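Local coordinates for glutathione S-transferase (Pseudomonas protegens, PDB 4IKH), which binds two glutathione molecules in each subunit and probably acts as a glutathione transferase, at residues A[19-24]-A[78-83]; A[30-35]-A[189-194]; A[165-170]-A[211-216]. One frame throughout, in Å; residues are numbered along the deposited sequence.

Contact 1: residues A[19-24]-A[78-83]; sequences FPEWIQ and DPHGPG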
loop_
_atom_site.group_PDB
_atom_site.type_symbol
_atom_site.label_atom_id
_atom_site.label_comp_id
_atom_site.label_asym_id
_atom_site.label_seq_id
_atom_site.Cartn_x
_atom_site.Cartn_y
_atom_site.Cartn_z
ATOM N N PHE A 19 21.564 14.853 16.949
ATOM C CA PHE A 19 20.403 15.239 17.744
ATOM C C PHE A 19 19.658 13.987 18.205
ATOM O O PHE A 19 18.659 13.588 17.603
ATOM C CB PHE A 19 19.484 16.145 16.925
ATOM C CG PHE A 19 20.199 17.292 16.270
ATOM C CD1 PHE A 19 20.494 18.442 16.988
ATOM C CD2 PHE A 19 20.581 17.222 14.937
ATOM C CE1 PHE A 19 21.155 19.500 16.390
ATOM C CE2 PHE A 19 21.243 18.281 14.333
ATOM C CZ PHE A 19 21.528 19.421 15.060
ATOM N N PRO A 20 20.146 13.367 19.289
ATOM C CA PRO A 20 19.666 12.070 19.781
ATOM C C PRO A 20 18.324 12.147 20.517
ATOM O O PRO A 20 17.943 11.200 21.215
ATOM C CB PRO A 20 20.779 11.633 20.738
ATOM C CG PRO A 20 21.349 12.905 21.239
ATOM C CD PRO A 20 21.256 13.889 20.103
ATOM N N GLU A 21 17.617 13.258 20.351
ATOM C CA GLU A 21 16.319 13.446 20.983
ATOM C C GLU A 21 15.253 13.633 19.915
ATOM O O GLU A 21 14.055 13.534 20.187
ATOM C CB GLU A 21 16.355 14.666 21.903
ATOM C CG GLU A 21 17.259 14.504 23.112
ATOM C CD GLU A 21 16.537 13.896 24.300
ATOM O OE1 GLU A 21 15.368 14.266 24.539
ATOM O OE2 GLU A 21 17.137 13.050 24.996
ATOM N N TRP A 22 15.707 13.905 18.695
ATOM C CA TRP A 22 14.808 14.111 17.567
ATOM C C TRP A 22 14.638 12.840 16.746
ATOM O O TRP A 22 15.473 11.928 16.794
ATOM C CB TRP A 22 15.330 15.218 16.651
ATOM C CG TRP A 22 15.357 16.591 17.269
ATOM C CD1 TRP A 22 14.784 16.979 18.449
ATOM C CD2 TRP A 22 15.999 17.752 16.733
ATOM N NE1 TRP A 22 15.036 18.313 18.678
ATOM C CE2 TRP A 22 15.778 18.810 17.638
ATOM C CE3 TRP A 22 16.740 18.000 15.574
ATOM C CZ2 TRP A 22 16.266 20.102 17.411
ATOM C CZ3 TRP A 22 17.230 19.283 15.357
ATOM C CH2 TRP A 22 16.994 20.313 16.273
ATOM N N ILE A 23 13.548 12.805 15.992
ATOM C CA ILE A 23 13.267 11.745 15.038
ATOM C C ILE A 23 14.417 11.589 14.041
ATOM O O ILE A 23 14.838 12.568 13.410
ATOM C CB ILE A 23 11.961 12.062 14.282
ATOM C CG1 ILE A 23 10.774 12.017 15.249
ATOM C CG2 ILE A 23 11.758 11.109 13.110
ATOM C CD1 ILE A 23 9.470 12.521 14.650
ATOM N N GLN A 24 14.931 10.368 13.912
ATOM C CA GLN A 24 15.986 10.073 12.943
ATOM C C GLN A 24 15.390 9.636 11.610
ATOM O O GLN A 24 14.518 8.763 11.564
ATOM C CB GLN A 24 16.910 8.973 13.471
ATOM C CG GLN A 24 17.572 9.308 14.786
ATOM C CD GLN A 24 18.605 10.409 14.643
ATOM O OE1 GLN A 24 19.603 10.249 13.934
ATOM N NE2 GLN A 24 18.370 11.538 15.316
ATOM N N ASP A 78 12.240 6.951 15.942
ATOM C CA ASP A 78 11.789 7.997 16.844
ATOM C C ASP A 78 12.206 7.640 18.268
ATOM O O ASP A 78 11.680 6.689 18.848
ATOM C CB ASP A 78 10.268 8.149 16.743
ATOM C CG ASP A 78 9.722 9.237 17.647
ATOM O OD1 ASP A 78 10.518 10.058 18.149
ATOM O OD2 ASP A 78 8.491 9.278 17.851
ATOM N N PRO A 79 13.163 8.402 18.831
ATOM C CA PRO A 79 13.692 8.128 20.171
ATOM C C PRO A 79 12.568 8.191 21.191
ATOM O O PRO A 79 12.554 7.438 22.164
ATOM C CB PRO A 79 14.665 9.289 20.411
ATOM C CG PRO A 79 14.993 9.812 19.060
ATOM C CD PRO A 79 13.759 9.612 18.239
ATOM N N HIS A 80 11.624 9.091 20.951
ATOM C CA HIS A 80 10.493 9.264 21.846
ATOM C C HIS A 80 9.182 8.855 21.171
ATOM O O HIS A 80 8.321 9.693 20.898
ATOM C CB HIS A 80 10.434 10.710 22.339
ATOM C CG HIS A 80 11.687 11.165 23.032
ATOM N ND1 HIS A 80 11.924 10.933 24.368
ATOM C CD2 HIS A 80 12.762 11.848 22.569
ATOM C CE1 HIS A 80 13.097 11.451 24.702
ATOM N NE2 HIS A 80 13.624 12.011 23.631
ATOM N N GLY A 81 9.040 7.559 20.903
ATOM C CA GLY A 81 7.808 7.017 20.359
ATOM C C GLY A 81 6.783 6.842 21.458
ATOM O O GLY A 81 6.881 7.495 22.496
ATOM N N PRO A 82 5.789 5.964 21.234
ATOM C CA PRO A 82 4.759 5.654 22.239
ATOM C C PRO A 82 5.369 5.082 23.522
ATOM O O PRO A 82 6.294 4.273 23.433
ATOM C CB PRO A 82 3.907 4.581 21.550
ATOM C CG PRO A 82 4.135 4.781 20.084
ATOM C CD PRO A 82 5.560 5.249 19.962
ATOM N N GLY A 83 4.854 5.491 24.683
ATOM C CA GLY A 83 5.390 5.067 25.968
ATOM C C GLY A 83 6.805 5.570 26.188
ATOM O O GLY A 83 7.589 4.945 26.904
#

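Contact 2: residues A[30-35]-A[189-194]; sequences TPNGVK and FPWIRN. With GSH (glutathione), chain D; GSH (glutathione), chain B.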
loop_
_atom_site.group_PDB
_atom_site.type_symbol
_atom_site.label_atom_id
_atom_site.label_comp_id
_atom_site.label_asym_id
_atom_site.label_seq_id
_atom_site.Cartn_x
_atom_site.Cartn_y
_atom_site.Cartn_z
ATOM N N THR A 30 14.071 10.456 -2.988
ATOM C CA THR A 30 13.287 9.678 -3.939
ATOM C C THR A 30 11.809 9.991 -3.700
ATOM O O THR A 30 11.485 10.632 -2.700
ATOM C CB THR A 30 13.541 8.188 -3.723
ATOM O OG1 THR A 30 12.832 7.749 -2.558
ATOM C CG2 THR A 30 15.021 7.942 -3.545
ATOM N N PRO A 31 10.913 9.564 -4.614
ATOM C CA PRO A 31 9.491 9.853 -4.371
ATOM C C PRO A 31 9.006 9.316 -3.021
ATOM O O PRO A 31 8.277 10.012 -2.321
ATOM C CB PRO A 31 8.772 9.098 -5.495
ATOM C CG PRO A 31 9.781 8.878 -6.540
ATOM C CD PRO A 31 11.129 8.854 -5.890
ATOM N N ASN A 32 9.400 8.100 -2.657
ATOM C CA ASN A 32 8.977 7.548 -1.368
ATOM C C ASN A 32 9.650 8.229 -0.181
ATOM O O ASN A 32 9.034 8.391 0.876
ATOM C CB ASN A 32 9.181 6.030 -1.316
ATOM C CG ASN A 32 8.275 5.295 -2.277
ATOM O OD1 ASN A 32 7.068 5.554 -2.339
ATOM N ND2 ASN A 32 8.853 4.374 -3.044
ATOM N N GLY A 33 10.903 8.642 -0.356
ATOM C CA GLY A 33 11.614 9.329 0.706
ATOM C C GLY A 33 11.087 10.728 0.980
ATOM O O GLY A 33 10.857 11.105 2.135
ATOM N N VAL A 34 10.887 11.508 -0.076
ATOM C CA VAL A 34 10.413 12.874 0.113
ATOM C C VAL A 34 9.013 12.915 0.726
ATOM O O VAL A 34 8.614 13.946 1.263
ATOM C CB VAL A 34 10.476 13.720 -1.182
ATOM C CG1 VAL A 34 11.884 13.709 -1.758
ATOM C CG2 VAL A 34 9.479 13.219 -2.208
ATOM N N LYS A 35 8.273 11.806 0.664
ATOM C CA LYS A 35 6.967 11.747 1.320
ATOM C C LYS A 35 7.122 12.102 2.794
ATOM O O LYS A 35 6.349 12.893 3.348
ATOM C CB LYS A 35 6.357 10.341 1.226
ATOM C CG LYS A 35 5.857 9.880 -0.153
ATOM C CD LYS A 35 5.275 8.438 0.012
ATOM C CE LYS A 35 4.903 7.781 -1.307
ATOM N NZ LYS A 35 4.622 6.314 -1.106
ATOM N N PHE A 189 1.564 13.175 -4.776
ATOM C CA PHE A 189 2.232 14.089 -5.710
ATOM C C PHE A 189 3.765 13.984 -5.905
ATOM O O PHE A 189 4.252 14.287 -6.991
ATOM C CB PHE A 189 1.717 15.528 -5.523
ATOM C CG PHE A 189 0.251 15.635 -5.792
ATOM C CD1 PHE A 189 -0.209 15.675 -7.100
ATOM C CD2 PHE A 189 -0.673 15.589 -4.756
ATOM C CE1 PHE A 189 -1.557 15.709 -7.369
ATOM C CE2 PHE A 189 -2.016 15.619 -5.017
ATOM C CZ PHE A 189 -2.460 15.680 -6.329
ATOM N N PRO A 190 4.524 13.533 -4.886
ATOM C CA PRO A 190 5.948 13.308 -5.171
ATOM C C PRO A 190 6.159 12.258 -6.259
ATOM O O PRO A 190 7.162 12.319 -6.980
ATOM C CB PRO A 190 6.478 12.768 -3.844
ATOM C CG PRO A 190 5.616 13.412 -2.828
ATOM C CD PRO A 190 4.241 13.409 -3.445
ATOM N N TRP A 191 5.233 11.307 -6.374
ATOM C CA TRP A 191 5.331 10.285 -7.419
ATOM C C TRP A 191 4.946 10.812 -8.802
ATOM O O TRP A 191 5.569 10.457 -9.803
ATOM C CB TRP A 191 4.481 9.067 -7.070
ATOM C CG TRP A 191 5.282 7.969 -6.405
ATOM C CD1 TRP A 191 5.256 7.607 -5.085
ATOM C CD2 TRP A 191 6.242 7.115 -7.037
ATOM N NE1 TRP A 191 6.136 6.568 -4.863
ATOM C CE2 TRP A 191 6.751 6.248 -6.045
ATOM C CE3 TRP A 191 6.719 6.995 -8.347
ATOM C CZ2 TRP A 191 7.713 5.277 -6.323
ATOM C CZ3 TRP A 191 7.670 6.032 -8.623
ATOM C CH2 TRP A 191 8.156 5.180 -7.614
ATOM N N ILE A 192 3.910 11.647 -8.863
ATOM C CA ILE A 192 3.515 12.249 -10.132
ATOM C C ILE A 192 4.638 13.145 -10.619
ATOM O O ILE A 192 5.013 13.100 -11.795
ATOM C CB ILE A 192 2.188 13.001 -10.007
ATOM C CG1 ILE A 192 1.100 12.011 -9.573
ATOM C CG2 ILE A 192 1.806 13.639 -11.337
ATOM C CD1 ILE A 192 -0.101 12.673 -8.981
ATOM N N ARG A 193 5.213 13.916 -9.702
ATOM C CA ARG A 193 6.395 14.723 -10.006
ATOM C C ARG A 193 7.541 13.880 -10.565
ATOM O O ARG A 193 8.191 14.246 -11.537
ATOM C CB ARG A 193 6.866 15.437 -8.737
ATOM C CG ARG A 193 8.170 16.208 -8.896
ATOM C CD ARG A 193 8.507 16.953 -7.614
ATOM N NE ARG A 193 9.750 17.710 -7.730
ATOM C CZ ARG A 193 10.951 17.220 -7.442
ATOM N NH1 ARG A 193 11.080 15.970 -7.029
ATOM N NH2 ARG A 193 12.024 17.980 -7.569
ATOM N N ASN A 194 7.790 12.734 -9.949
ATOM C CA ASN A 194 8.927 11.930 -10.351
ATOM C C ASN A 194 8.684 11.281 -11.716
ATOM O O ASN A 194 9.596 11.185 -12.531
ATOM C CB ASN A 194 9.222 10.881 -9.274
ATOM C CG ASN A 194 10.432 10.022 -9.603
ATOM O OD1 ASN A 194 11.579 10.451 -9.455
ATOM N ND2 ASN A 194 10.179 8.795 -10.035
HETATM N N1 GSH D . 16.222 -1.774 -7.919
HETATM C CA1 GSH D . 14.906 -2.160 -7.567
HETATM C C1 GSH D . 14.059 -2.312 -8.792
HETATM O O11 GSH D . 14.599 -2.476 -9.927
HETATM O O12 GSH D . 12.794 -2.278 -8.695
HETATM C CB1 GSH D . 14.325 -1.109 -6.684
HETATM C CG1 GSH D . 14.305 0.259 -7.377
HETATM C CD1 GSH D . 13.299 1.078 -6.599
HETATM O OE1 GSH D . 13.221 0.898 -5.400
HETATM N N2 GSH D . 12.413 2.044 -7.261
HETATM C CA2 GSH D . 11.462 2.783 -6.479
HETATM C C2 GSH D . 10.084 2.146 -6.618
HETATM O O2 GSH D . 9.726 1.672 -7.710
HETATM C CB2 GSH D . 11.399 4.203 -6.944
HETATM S SG2 GSH D . 12.938 5.033 -6.666
HETATM N N3 GSH D . 9.148 2.069 -5.500
HETATM C CA3 GSH D . 7.842 1.444 -5.720
HETATM C C3 GSH D . 6.817 1.876 -4.710
HETATM O O31 GSH D . 6.940 2.946 -4.069
HETATM O O32 GSH D . 5.809 1.168 -4.491
HETATM N N1 GSH B . 6.509 0.557 -0.173
HETATM C CA1 GSH B . 7.741 1.169 0.182
HETATM C C1 GSH B . 7.500 2.496 0.842
HETATM O O11 GSH B . 6.496 3.188 0.507
HETATM O O12 GSH B . 8.293 2.941 1.736
HETATM C CB1 GSH B . 8.561 1.390 -1.045
HETATM C CG1 GSH B . 9.906 1.981 -0.619
HETATM C CD1 GSH B . 10.865 2.025 -1.784
HETATM O OE1 GSH B . 10.560 1.548 -2.856
HETATM N N2 GSH B . 12.168 2.661 -1.619
HETATM C CA2 GSH B . 13.081 2.706 -2.716
HETATM C C2 GSH B . 14.333 1.998 -2.232
HETATM O O2 GSH B . 14.686 2.148 -1.058
HETATM C CB2 GSH B . 13.423 4.121 -3.069
HETATM S SG2 GSH B . 11.985 5.069 -3.530
HETATM N N3 GSH B . 15.123 1.152 -3.106
HETATM C CA3 GSH B . 16.317 0.514 -2.590
HETATM C C3 GSH B . 16.394 -0.888 -3.093
HETATM O O31 GSH B . 15.356 -1.468 -3.512
HETATM O O32 GSH B . 17.502 -1.483 -3.093
#

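Contact 3: residues A[165-170]-A[211-216]; sequences VLDKHL and PEVKRV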
loop_
_atom_site.group_PDB
_atom_site.type_symbol
_atom_site.label_atom_id
_atom_site.label_comp_id
_atom_site.label_asym_id
_atom_site.label_seq_id
_atom_site.Cartn_x
_atom_site.Cartn_y
_atom_site.Cartn_z
ATOM N N VAL A 165 -8.025 8.057 -13.093
ATOM C CA VAL A 165 -8.854 7.846 -11.919
ATOM C C VAL A 165 -8.682 9.050 -11.008
ATOM O O VAL A 165 -9.656 9.631 -10.510
ATOM C CB VAL A 165 -8.455 6.557 -11.160
ATOM C CG1 VAL A 165 -9.051 6.559 -9.761
ATOM C CG2 VAL A 165 -8.907 5.326 -11.927
ATOM N N LEU A 166 -7.428 9.436 -10.813
ATOM C CA LEU A 166 -7.112 10.569 -9.963
ATOM C C LEU A 166 -7.605 11.888 -10.588
ATOM O O LEU A 166 -8.083 12.788 -9.881
ATOM C CB LEU A 166 -5.604 10.631 -9.754
ATOM C CG LEU A 166 -5.166 11.657 -8.713
ATOM C CD1 LEU A 166 -5.612 11.209 -7.334
ATOM C CD2 LEU A 166 -3.653 11.841 -8.765
ATOM N N ASP A 167 -7.485 12.003 -11.906
ATOM C CA ASP A 167 -7.914 13.230 -12.591
ATOM C C ASP A 167 -9.418 13.436 -12.456
ATOM O O ASP A 167 -9.875 14.538 -12.130
ATOM C CB ASP A 167 -7.505 13.211 -14.059
ATOM C CG ASP A 167 -7.735 14.554 -14.750
ATOM O OD1 ASP A 167 -6.979 15.509 -14.463
ATOM O OD2 ASP A 167 -8.663 14.645 -15.586
ATOM N N LYS A 168 -10.184 12.378 -12.704
ATOM C CA LYS A 168 -11.629 12.424 -12.526
ATOM C C LYS A 168 -11.974 12.828 -11.095
ATOM O O LYS A 168 -12.882 13.608 -10.868
ATOM C CB LYS A 168 -12.233 11.055 -12.843
ATOM C CG LYS A 168 -13.719 10.922 -12.539
ATOM C CD LYS A 168 -14.565 11.291 -13.744
ATOM C CE LYS A 168 -15.988 10.753 -13.617
ATOM N NZ LYS A 168 -16.013 9.258 -13.537
ATOM N N HIS A 169 -11.227 12.311 -10.126
ATOM C CA HIS A 169 -11.529 12.562 -8.717
ATOM C C HIS A 169 -11.252 14.004 -8.280
ATOM O O HIS A 169 -11.952 14.540 -7.434
ATOM C CB HIS A 169 -10.728 11.606 -7.832
ATOM C CG HIS A 169 -10.798 11.930 -6.370
ATOM N ND1 HIS A 169 -11.898 11.627 -5.591
ATOM C CD2 HIS A 169 -9.905 12.523 -5.544
ATOM C CE1 HIS A 169 -11.677 12.020 -4.349
ATOM N NE2 HIS A 169 -10.474 12.568 -4.290
ATOM N N LEU A 170 -10.212 14.609 -8.839
ATOM C CA LEU A 170 -9.761 15.925 -8.399
ATOM C C LEU A 170 -10.610 17.040 -9.009
ATOM O O LEU A 170 -10.500 18.209 -8.604
ATOM C CB LEU A 170 -8.276 16.133 -8.729
ATOM C CG LEU A 170 -7.286 15.309 -7.896
ATOM C CD1 LEU A 170 -5.883 15.424 -8.488
ATOM C CD2 LEU A 170 -7.304 15.802 -6.459
ATOM N N PRO A 211 -5.414 17.613 -16.583
ATOM C CA PRO A 211 -5.270 18.983 -16.096
ATOM C C PRO A 211 -5.479 19.106 -14.596
ATOM O O PRO A 211 -4.823 19.956 -13.982
ATOM C CB PRO A 211 -6.393 19.749 -16.811
ATOM C CG PRO A 211 -6.873 18.887 -17.898
ATOM C CD PRO A 211 -6.545 17.471 -17.519
ATOM N N GLU A 212 -6.385 18.311 -14.024
ATOM C CA GLU A 212 -6.656 18.404 -12.590
ATOM C C GLU A 212 -5.454 17.932 -11.784
ATOM O O GLU A 212 -5.077 18.558 -10.787
ATOM C CB GLU A 212 -7.899 17.597 -12.187
ATOM C CG GLU A 212 -9.116 17.785 -13.093
ATOM C CD GLU A 212 -9.760 19.158 -12.967
ATOM O OE1 GLU A 212 -9.420 19.900 -12.014
ATOM O OE2 GLU A 212 -10.622 19.482 -13.820
ATOM N N VAL A 213 -4.865 16.821 -12.226
ATOM C CA VAL A 213 -3.647 16.280 -11.623
ATOM C C VAL A 213 -2.507 17.303 -11.695
ATOM O O VAL A 213 -1.802 17.533 -10.707
ATOM C CB VAL A 213 -3.209 14.980 -12.335
ATOM C CG1 VAL A 213 -1.847 14.522 -11.846
ATOM C CG2 VAL A 213 -4.242 13.881 -12.127
ATOM N N LYS A 214 -2.332 17.903 -12.870
ATOM C CA LYS A 214 -1.338 18.969 -13.055
ATOM C C LYS A 214 -1.628 20.189 -12.180
ATOM O O LYS A 214 -0.712 20.752 -11.583
ATOM C CB LYS A 214 -1.227 19.391 -14.522
ATOM C CG LYS A 214 -0.086 18.727 -15.289
ATOM C CD LYS A 214 -0.094 19.140 -16.766
ATOM C CE LYS A 214 0.521 20.523 -16.982
ATOM N NZ LYS A 214 0.141 21.156 -18.296
ATOM N N ARG A 215 -2.896 20.585 -12.091
ATOM C CA ARG A 215 -3.277 21.704 -11.234
ATOM C C ARG A 215 -2.831 21.480 -9.787
ATOM O O ARG A 215 -2.143 22.327 -9.207
ATOM C CB ARG A 215 -4.788 21.962 -11.286
ATOM C CG ARG A 215 -5.268 22.954 -10.228
ATOM C CD ARG A 215 -6.782 23.185 -10.271
ATOM N NE ARG A 215 -7.538 21.928 -10.253
ATOM C CZ ARG A 215 -7.987 21.337 -9.149
ATOM N NH1 ARG A 215 -7.761 21.885 -7.957
ATOM N NH2 ARG A 215 -8.670 20.196 -9.233
ATOM N N VAL A 216 -3.205 20.336 -9.210
ATOM C CA VAL A 216 -2.934 20.098 -7.801
ATOM C C VAL A 216 -1.433 19.881 -7.560
ATOM O O VAL A 216 -0.890 20.320 -6.549
ATOM C CB VAL A 216 -3.773 18.920 -7.252
ATOM C CG1 VAL A 216 -3.566 18.764 -5.748
ATOM C CG2 VAL A 216 -5.253 19.144 -7.559
#

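Contact 1: residues A[19-24]-A[78-83]
P79 lays one edge of its ring against the backbone of W22, its CG 3.1 Å from W22 O and its CD nearly as near, so that a carbonyl oxygen rather than a side chain receives the proline. Around this point E21 and H80 add the second half of the contact. The imidazole of H80 reaches over with NE2 and donates to E21 OE1 at 3.0 Å, a bent bond (135° at the hydrogen). It meets the carboxylate from well above its plane, and the oxygen lies somewhat off the plane of the imidazole, so this His-carboxylate hydrogen bond is not an in-plane one. The same ring also turns an edge to the backbone, with its CD2 3.2 Å from E21 O. E21 can meet the ring because its chain folds back at chi2 (-89°). On its other nitrogen, ND1, H80 is bonded to D84, which helps fix the rotation of the imidazole.

Deeper in, CG1 of I23 packs 3.5 Å from D78 OD1. That oxygen also accepts from H80 N in an Asx turn that starts the loop, while D78 OD2 is held by Y98 and forms a salt bridge with K102 of helix 92-103. The contact thus joins the entry to strand 23-27 with the loop of the antiparallel hairpin 75-78/87-90, at one end of the thioredoxin-like sheet of the N-terminal domain.

Contact 2: residues A[30-35]-A[189-194]
P31 points its CB at the face of the W191 indole, 3.5 Å from the centroid of the five-membered ring and 9° off the normal, a CH-pi contact from which the rest of the proline tilts away. Its CG presses on N194, 3.3 Å from N194 CG. The side chains of V34 and P190 slide past each other in opposite directions, V34 CG2 tightly set 3.4 Å from P190 CB. The helices, roughly antiparallel (147°), form part of the interface between thioredoxin-like and all-helical domains, beside the glutathione-binding cleft of a glutathione transferase.

Toward the ligands, packing yields to polar contacts. W191 NE1 donates to N32 OD1 at 2.9 Å, almost straight and in the indole plane, though from above the carbonyl plane. K35 NZ, on an extended chain, gives OD1 a second hydrogen bond and is bonded to S92 and Q124. With OD1 gripped twice, the amide is turned so that N32 ND2 donates to O31 of the chain D glutathione (2.6 Å). W191 CH2 lies 3.5 Å from CB2 of the same glutathione. Were W191 replaced by an alanine, P31 would probably face a gap and the N32 amide, losing its NE1 bond, turn more freely.

Contact 3: residues A[165-170]-A[211-216]
Helix 150-170 and helix 211-220 of the C-terminal helical domain cross here, their short segments inclined at 74° with axes 8.0 Å apart, and the C-terminal part of the former lies on the first turn of the latter. D167 binds that first turn. Its OD1 accepts from E212 N at 2.9 Å, met almost end-on to the C-O bond, and takes a second, weak bond from V213 N. One carboxylate oxygen thereby serves two amides that have no acceptor within their own helix, and the start of the helix would probably favour its negative charge. With CG anti to the backbone N (chi1 -171°), the side chain reaches across to these amides, and CB and CG of E212 pack against the same oxygen.

L170 makes the apolar half as a knob in the hole formed by E212, V213, R215 and V216. Its CD1 lies 3.9 Å from V216 CG2, while its CB rests on E212 CB. Further in, L166 CD2 meets V213 CG2 at 4.0 Å, side chains crossing at about a right angle. I192 of helix 183-196 touches both L166 and V213, continuing the apolar layer inward.

At the outer side R215 grips E212 side-on, NE and NH2 both directed to OE1, with NH2 at 2.9 Å in this salt bridge. The bend of the arginine at chi3 (51°) also brings NH2 to L170 O at 2.8 Å, a weak bond because of its poor angle. NH1 is bonded to R173 O, so the guanidinium also holds the chain leaving helix 150-170. An aspartate accepting from first-turn amides of the next helix, beside one leucine knob in its hole, joins this pair in the all-helical domain of the glutathione transferase fold.

From the N terminus, the chain enters strand 23-27 through 19-24, and contact 1 closes at 78-83, after helix 31-43 and strands 47-51 and 75-78. Before it closes, 30-35 has already opened contact 2, so these two cross. Contact 2 is completed only at 189-194, with helices 111-140 and 150-170 in between, and joins the two domains. Contact 3 opens at 165-170, inside that long loop, and closes at 211-216 beyond it, so it crosses contact 2 as well. F189 and I192 pack against contact 3, whereas contact 1 stands apart, about 25 Å from contact 3 between nearest atoms.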